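Local coordinates for protein N-formylglutamate amidohydrolase (Ralstonia eutropha, PDB 2Q7S) that probably acts as a zinc-dependent hydrolase of the N-formylglutamate amidohydrolase family, with one zinc ion bound in its presumed active site, at residues Val27-Ala39 / Arg49-Leu61. Numbering follows the deposited sequence.
Sequences VCDSPHSGTFYPA and RLRGGEDTHVDAL. With ZN (zinc ion), chain C.
His32 and Asp55 meet at a zinc ion, and the pair illustrates how two loops can be joined by a metal and by backbone at once. The two side chains run alongside each other in the same direction, with ring and carboxylate planes nearly perpendicular, 86° apart. ND1 of His32 and OD2 of Asp55 each bind the zinc at 2.1 Å; His172 supplies the third protein ligand. Away from the metal, Asp55 N donates to His32 O over 3.0 Å in a bent bond (140° at the hydrogen), approaching from above the carbonyl plane, so a backbone bond, too, links the two ligand residues. Second-shell partners orient the outer atoms: Asp83 accepts from His32 NE2, and Arg253 forms a salt bridge with Asp55 OD1. Pro31 CG lies over one face of the imidazole.

Farther along, Glu54 can be followed from CB outward. From CB, CG turns anti to the carbonyl carbon (chi1 -63°) and the chain runs on extended, which carries the carboxylate to Thr35 and Tyr37. CG comes within 3.3 Å of Tyr37 OH, and CD lies 3.8 Å from Thr35 CG2. At the tip the oxygens divide the work: OE2 accepts from Tyr37 OH at 2.6 Å through its anti lone pair, at the edge of the phenol ring, while OE1 uses its own anti lone pair for Thr56 OG1. OE1 also sits over one face of the Arg51 guanidinium, and OE2 pairs with NH1 by charge alone.

At the other end, Ser30 OG and Ser33 OG are hydrogen-bonded at 2.6 Å beside Val58 and Asp59, and a water links Ser33 O to His57 N. The loop with His32 follows directly on strand 26-30, so the metal site sits at the C-terminal end of this strand, between strands 71-75 and 166-174 of the mixed sheet; helix 58-61 rests Val58 on strand 166-174 and Leu61 on helix 267-289.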
ATOM      1  N   VAL A  27      -8.917   3.767  -8.807  1.00 11.02           N
ATOM      2  CA  VAL A  27      -7.541   4.276  -8.675  1.00 13.66           C
ATOM      3  C   VAL A  27      -6.865   3.376  -7.642  1.00 14.48           C
ATOM      4  O   VAL A  27      -7.401   3.193  -6.544  1.00 12.81           O
ATOM      5  CB  VAL A  27      -7.532   5.733  -8.186  1.00 15.08           C
ATOM      6  CG1 VAL A  27      -6.092   6.248  -7.925  1.00 13.85           C
ATOM      7  CG2 VAL A  27      -8.269   6.605  -9.167  1.00 18.45           C
ATOM      8  N   CYS A  28      -5.702   2.818  -8.000  1.00 12.03           N
ATOM      9  CA  CYS A  28      -5.032   1.816  -7.172  1.00 12.57           C
ATOM     10  C   CYS A  28      -3.604   2.246  -6.895  1.00 16.30           C
ATOM     11  O   CYS A  28      -2.912   2.673  -7.812  1.00 18.15           O
ATOM     12  CB  CYS A  28      -5.090   0.449  -7.841  1.00 12.86           C
ATOM     13  SG  CYS A  28      -6.734  -0.150  -8.093  1.00 17.28           S
ATOM     14  N   ASP A  29      -3.165   2.224  -5.624  1.00 16.23           N
ATOM     15  CA  ASP A  29      -1.762   2.480  -5.389  1.00 14.30           C
ATOM     16  C   ASP A  29      -1.030   1.353  -4.631  1.00  9.54           C
ATOM     17  O   ASP A  29      -1.603   0.720  -3.802  1.00 13.56           O
ATOM     18  CB  ASP A  29      -1.515   3.840  -4.808  1.00 13.05           C
ATOM     19  CG  ASP A  29      -1.764   3.915  -3.367  1.00 14.71           C
ATOM     20  OD1 ASP A  29      -2.885   3.586  -2.965  1.00 17.65           O
ATOM     21  OD2 ASP A  29      -0.841   4.374  -2.639  1.00 11.30           O
ATOM     22  N   SER A  30       0.228   1.137  -5.026  1.00 14.37           N
ATOM     23  CA  SER A  30       1.145   0.176  -4.406  1.00 12.04           C
ATOM     24  C   SER A  30       2.288   1.057  -3.815  1.00 11.63           C
ATOM     25  O   SER A  30       3.340   1.311  -4.471  1.00 10.66           O
ATOM     26  CB  SER A  30       1.630  -0.850  -5.443  1.00 11.54           C
ATOM     27  OG  SER A  30       2.607  -1.783  -4.986  1.00 14.00           O
ATOM     28  N   PRO A  31       2.137   1.465  -2.547  1.00  9.91           N
ATOM     29  CA  PRO A  31       3.154   2.355  -1.924  1.00  9.86           C
ATOM     30  C   PRO A  31       4.464   1.686  -1.477  1.00 12.86           C
ATOM     31  O   PRO A  31       5.428   2.368  -1.161  1.00 15.01           O
ATOM     32  CB  PRO A  31       2.420   2.911  -0.701  1.00  9.21           C
ATOM     33  CG  PRO A  31       1.425   1.857  -0.371  1.00  5.11           C
ATOM     34  CD  PRO A  31       0.998   1.201  -1.645  1.00 11.26           C
ATOM     35  N   HIS A  32       4.449   0.364  -1.367  1.00 13.20           N
ATOM     36  CA  HIS A  32       5.479  -0.383  -0.713  1.00 12.42           C
ATOM     37  C   HIS A  32       6.309  -1.283  -1.573  1.00 12.17           C
ATOM     38  O   HIS A  32       7.171  -1.958  -1.050  1.00 13.38           O
ATOM     39  CB  HIS A  32       4.828  -1.166   0.398  1.00 14.97           C
ATOM     40  CG  HIS A  32       4.335  -0.297   1.496  1.00 15.87           C
ATOM     41  ND1 HIS A  32       3.443  -0.726   2.441  1.00 15.47           N
ATOM     42  CD2 HIS A  32       4.613   0.998   1.796  1.00 10.75           C
ATOM     43  CE1 HIS A  32       3.194   0.260   3.287  1.00 19.00           C
ATOM     44  NE2 HIS A  32       3.902   1.315   2.926  1.00 12.82           N
ATOM     45  N   SER A  33       6.046  -1.270  -2.890  1.00 13.07           N
ATOM     46  CA  SER A  33       6.670  -2.168  -3.829  1.00 14.68           C
ATOM     47  C   SER A  33       7.988  -1.667  -4.421  1.00 14.52           C
ATOM     48  O   SER A  33       8.606  -2.383  -5.210  1.00 18.09           O
ATOM     49  CB  SER A  33       5.708  -2.568  -4.952  1.00  9.19           C
ATOM     50  OG  SER A  33       5.100  -1.459  -5.603  1.00 13.80           O
ATOM     51  N   GLY A  34       8.420  -0.475  -4.029  1.00 16.84           N
ATOM     52  CA  GLY A  34       9.645   0.077  -4.547  1.00 13.11           C
ATOM     53  C   GLY A  34      10.892  -0.630  -4.080  1.00 12.75           C
ATOM     54  O   GLY A  34      11.034  -0.911  -2.892  1.00 11.10           O
ATOM     55  N   THR A  35      11.804  -0.896  -5.024  1.00 16.34           N
ATOM     56  CA  THR A  35      13.049  -1.636  -4.766  1.00 17.93           C
ATOM     57  C   THR A  35      14.320  -0.881  -5.212  1.00 17.69           C
ATOM     58  O   THR A  35      15.412  -1.447  -5.193  1.00 14.99           O
ATOM     59  CB  THR A  35      13.064  -2.944  -5.525  1.00 18.41           C
ATOM     60  OG1 THR A  35      12.921  -2.644  -6.912  1.00 20.55           O
ATOM     61  CG2 THR A  35      11.929  -3.887  -5.057  1.00 19.96           C
ATOM     62  N   PHE A  36      14.184   0.392  -5.590  1.00 19.43           N
ATOM     63  CA  PHE A  36      15.338   1.217  -5.992  1.00 20.45           C
ATOM     64  C   PHE A  36      15.805   2.045  -4.798  1.00 16.03           C
ATOM     65  O   PHE A  36      15.205   3.058  -4.489  1.00 14.05           O
ATOM     66  CB  PHE A  36      14.999   2.130  -7.185  1.00 22.73           C
ATOM     67  CG  PHE A  36      14.579   1.385  -8.442  1.00 24.33           C
ATOM     68  CD1 PHE A  36      13.253   1.066  -8.676  1.00 32.59           C
ATOM     69  CD2 PHE A  36      15.527   1.011  -9.388  1.00 35.46           C
ATOM     70  CE1 PHE A  36      12.860   0.382  -9.837  1.00 37.96           C
ATOM     71  CE2 PHE A  36      15.150   0.322 -10.569  1.00 37.84           C
ATOM     72  CZ  PHE A  36      13.828   0.010 -10.796  1.00 32.05           C
ATOM     73  N   TYR A  37      16.884   1.601  -4.160  1.00 15.17           N
ATOM     74  CA  TYR A  37      17.428   2.206  -2.934  1.00 19.73           C
ATOM     75  C   TYR A  37      18.316   3.445  -3.267  1.00 19.97           C
ATOM     76  O   TYR A  37      19.294   3.329  -4.019  1.00 18.11           O
ATOM     77  CB  TYR A  37      18.175   1.113  -2.079  1.00 21.94           C
ATOM     78  CG  TYR A  37      17.185   0.098  -1.493  1.00 23.01           C
ATOM     79  CD1 TYR A  37      16.538  -0.834  -2.324  1.00 29.76           C
ATOM     80  CD2 TYR A  37      16.824   0.130  -0.142  1.00 27.59           C
ATOM     81  CE1 TYR A  37      15.570  -1.732  -1.819  1.00 26.73           C
ATOM     82  CE2 TYR A  37      15.866  -0.768   0.380  1.00 23.03           C
ATOM     83  CZ  TYR A  37      15.233  -1.686  -0.474  1.00 27.35           C
ATOM     84  OH  TYR A  37      14.271  -2.568   0.001  1.00 26.93           O
ATOM     85  N   PRO A  38      17.931   4.635  -2.766  1.00 19.88           N
ATOM     86  CA  PRO A  38      18.747   5.844  -2.904  1.00 23.41           C
ATOM     87  C   PRO A  38      20.174   5.752  -2.342  1.00 24.54           C
ATOM     88  O   PRO A  38      20.384   5.205  -1.263  1.00 24.90           O
ATOM     89  CB  PRO A  38      17.944   6.888  -2.137  1.00 19.54           C
ATOM     90  CG  PRO A  38      16.573   6.429  -2.230  1.00 22.32           C
ATOM     91  CD  PRO A  38      16.664   4.956  -2.094  1.00 20.66           C
ATOM     92  N   ALA A  39      21.124   6.326  -3.075  1.00 26.99           N
ATOM     93  CA  ALA A  39      22.525   6.350  -2.665  1.00 27.84           C
ATOM     94  C   ALA A  39      22.689   7.005  -1.292  1.00 27.43           C
ATOM     95  O   ALA A  39      23.573   6.643  -0.527  1.00 26.21           O
ATOM     96  CB  ALA A  39      23.376   7.073  -3.731  1.00 27.03           C
ATOM     97  N   ARG A  49      18.938  -6.883   4.497  1.00 27.46           N
ATOM     98  CA  ARG A  49      18.126  -6.850   5.712  1.00 26.92           C
ATOM     99  C   ARG A  49      16.905  -5.947   5.580  1.00 28.32           C
ATOM    100  O   ARG A  49      15.873  -6.198   6.206  1.00 31.00           O
ATOM    101  CB  ARG A  49      18.974  -6.381   6.882  1.00 26.01           C
ATOM    102  CG  ARG A  49      20.071  -7.354   7.239  1.00 30.76           C
ATOM    103  CD  ARG A  49      19.765  -8.063   8.543  1.00 36.31           C
ATOM    104  NE  ARG A  49      18.407  -8.639   8.597  1.00 38.82           N
ATOM    105  CZ  ARG A  49      17.663  -8.725   9.711  1.00 39.57           C
ATOM    106  NH1 ARG A  49      18.105  -8.252  10.891  1.00 32.09           N
ATOM    107  NH2 ARG A  49      16.453  -9.276   9.649  1.00 36.37           N
ATOM    108  N   LEU A  50      17.041  -4.910   4.753  1.00 28.45           N
ATOM    109  CA  LEU A  50      16.003  -3.884   4.517  1.00 28.62           C
ATOM    110  C   LEU A  50      14.895  -4.360   3.566  1.00 29.36           C
ATOM    111  O   LEU A  50      13.717  -4.031   3.744  1.00 29.13           O
ATOM    112  CB  LEU A  50      16.671  -2.635   3.934  1.00 28.74           C
ATOM    113  CG  LEU A  50      17.746  -1.988   4.821  1.00 31.17           C
ATOM    114  CD1 LEU A  50      18.527  -0.876   4.081  1.00 28.55           C
ATOM    115  CD2 LEU A  50      17.116  -1.464   6.101  1.00 26.34           C
ATOM    116  N   ARG A  51      15.294  -5.136   2.556  1.00 28.81           N
ATOM    117  CA  ARG A  51      14.377  -5.746   1.619  1.00 28.91           C
ATOM    118  C   ARG A  51      13.195  -6.429   2.350  1.00 31.81           C
ATOM    119  O   ARG A  51      12.099  -6.553   1.765  1.00 31.79           O
ATOM    120  CB  ARG A  51      15.130  -6.693   0.661  1.00 27.09           C
ATOM    121  CG  ARG A  51      16.021  -5.907  -0.325  1.00 26.15           C
ATOM    122  CD  ARG A  51      16.600  -6.772  -1.410  1.00 29.52           C
ATOM    123  NE  ARG A  51      15.571  -7.541  -2.155  1.00 39.82           N
ATOM    124  CZ  ARG A  51      14.786  -7.039  -3.110  1.00 31.41           C
ATOM    125  NH1 ARG A  51      14.888  -5.767  -3.452  1.00 42.80           N
ATOM    126  NH2 ARG A  51      13.878  -7.787  -3.709  1.00 24.14           N
ATOM    127  N   GLY A  52      13.405  -6.806   3.624  1.00 28.76           N
ATOM    128  CA  GLY A  52      12.334  -7.243   4.529  1.00 27.09           C
ATOM    129  C   GLY A  52      11.001  -6.523   4.376  1.00 27.27           C
ATOM    130  O   GLY A  52      10.038  -7.138   3.925  1.00 29.82           O
ATOM    131  N   GLY A  53      10.961  -5.223   4.700  1.00 25.81           N
ATOM    132  CA  GLY A  53       9.746  -4.359   4.647  1.00 23.75           C
ATOM    133  C   GLY A  53       9.166  -4.011   3.279  1.00 19.95           C
ATOM    134  O   GLY A  53       8.215  -3.206   3.175  1.00 19.92           O
ATOM    135  N   GLU A  54       9.745  -4.572   2.212  1.00 17.13           N
ATOM    136  CA  GLU A  54       9.215  -4.407   0.892  1.00 15.70           C
ATOM    137  C   GLU A  54       7.981  -5.280   0.694  1.00 10.44           C
ATOM    138  O   GLU A  54       8.003  -6.471   0.968  1.00  7.90           O
ATOM    139  CB  GLU A  54      10.188  -4.892  -0.177  1.00 17.31           C
ATOM    140  CG  GLU A  54      11.463  -4.226  -0.312  1.00 19.76           C
ATOM    141  CD  GLU A  54      12.304  -4.871  -1.399  1.00 18.11           C
ATOM    142  OE1 GLU A  54      11.867  -5.868  -2.025  1.00 17.19           O
ATOM    143  OE2 GLU A  54      13.402  -4.359  -1.619  1.00 22.70           O
ATOM    144  N   ASP A  55       6.934  -4.678   0.191  1.00 10.91           N
ATOM    145  CA  ASP A  55       5.842  -5.416  -0.423  1.00 11.30           C
ATOM    146  C   ASP A  55       6.171  -5.732  -1.910  1.00 10.12           C
ATOM    147  O   ASP A  55       5.498  -5.241  -2.825  1.00  9.15           O
ATOM    148  CB  ASP A  55       4.566  -4.612  -0.395  1.00  4.80           C
ATOM    149  CG  ASP A  55       4.134  -4.264   0.972  1.00 18.37           C
ATOM    150  OD1 ASP A  55       4.937  -4.406   1.945  1.00 12.45           O
ATOM    151  OD2 ASP A  55       3.006  -3.754   1.017  1.00 15.41           O
ATOM    152  N   THR A  56       7.180  -6.576  -2.089  1.00  9.24           N
ATOM    153  CA  THR A  56       7.783  -6.834  -3.413  1.00 12.70           C
ATOM    154  C   THR A  56       6.767  -7.429  -4.402  1.00 14.31           C
ATOM    155  O   THR A  56       5.906  -8.264  -4.033  1.00 12.64           O
ATOM    156  CB  THR A  56       9.027  -7.766  -3.275  1.00 13.26           C
ATOM    157  OG1 THR A  56       9.682  -7.464  -2.055  1.00 16.23           O
ATOM    158  CG2 THR A  56      10.013  -7.634  -4.442  1.00  9.08           C
ATOM    159  N   HIS A  57       6.881  -6.958  -5.652  1.00 14.20           N
ATOM    160  CA  HIS A  57       6.072  -7.388  -6.804  1.00 14.21           C
ATOM    161  C   HIS A  57       4.573  -7.058  -6.755  1.00 11.51           C
ATOM    162  O   HIS A  57       3.861  -7.456  -7.647  1.00  8.78           O
ATOM    163  CB  HIS A  57       6.188  -8.892  -7.020  1.00 15.05           C
ATOM    164  CG  HIS A  57       7.579  -9.414  -7.013  1.00  7.85           C
ATOM    165  ND1 HIS A  57       8.552  -8.940  -7.867  1.00 13.89           N
ATOM    166  CD2 HIS A  57       8.157 -10.401  -6.286  1.00 13.02           C
ATOM    167  CE1 HIS A  57       9.689  -9.579  -7.627  1.00 19.22           C
ATOM    168  NE2 HIS A  57       9.472 -10.482  -6.688  1.00 16.05           N
ATOM    169  N   VAL A  58       4.102  -6.367  -5.710  1.00 16.00           N
ATOM    170  CA  VAL A  58       2.645  -6.118  -5.537  1.00 16.39           C
ATOM    171  C   VAL A  58       2.075  -5.327  -6.676  1.00 15.45           C
ATOM    172  O   VAL A  58       0.959  -5.564  -7.144  1.00 11.79           O
ATOM    173  CB  VAL A  58       2.322  -5.409  -4.178  1.00 14.85           C
ATOM    174  CG1 VAL A  58       0.951  -4.784  -4.212  1.00  9.45           C
ATOM    175  CG2 VAL A  58       2.421  -6.458  -3.078  1.00 10.19           C
ATOM    176  N   ASP A  59       2.890  -4.444  -7.203  1.00 18.09           N
ATOM    177  CA  ASP A  59       2.478  -3.722  -8.404  1.00 20.25           C
ATOM    178  C   ASP A  59       2.303  -4.606  -9.648  1.00 18.49           C
ATOM    179  O   ASP A  59       1.366  -4.385 -10.410  1.00 16.88           O
ATOM    180  CB  ASP A  59       3.388  -2.533  -8.648  1.00 17.97           C
ATOM    181  CG  ASP A  59       4.768  -2.926  -9.035  1.00 22.46           C
ATOM    182  OD1 ASP A  59       5.379  -3.830  -8.405  1.00 20.50           O
ATOM    183  OD2 ASP A  59       5.247  -2.295  -9.997  1.00 40.29           O
ATOM    184  N   ALA A  60       3.168  -5.608  -9.830  1.00 19.18           N
ATOM    185  CA  ALA A  60       3.068  -6.556 -10.980  1.00 16.89           C
ATOM    186  C   ALA A  60       1.898  -7.523 -10.774  1.00 16.25           C
ATOM    187  O   ALA A  60       1.267  -7.937 -11.747  1.00 14.14           O
ATOM    188  CB  ALA A  60       4.392  -7.335 -11.175  1.00 14.62           C
ATOM    189  N   LEU A  61       1.585  -7.855  -9.507  1.00 14.68           N
ATOM    190  CA  LEU A  61       0.433  -8.731  -9.181  1.00 14.50           C
ATOM    191  C   LEU A  61      -0.854  -8.091  -9.661  1.00 15.69           C
ATOM    192  O   LEU A  61      -1.723  -8.773 -10.198  1.00 12.97           O
ATOM    193  CB  LEU A  61       0.298  -9.014  -7.699  1.00 11.70           C
ATOM    194  CG  LEU A  61       1.228 -10.054  -7.023  1.00  9.74           C
ATOM    195  CD1 LEU A  61       0.963 -10.028  -5.523  1.00 11.51           C
ATOM    196  CD2 LEU A  61       1.017 -11.439  -7.629  1.00  5.78           C
TER
HETATM  197 ZN    ZN C 400       2.454  -2.587   2.646  1.00 27.23          ZN
HETATM  198  O   HOH W   1       8.534  -4.806  -6.422  1.00 23.99           O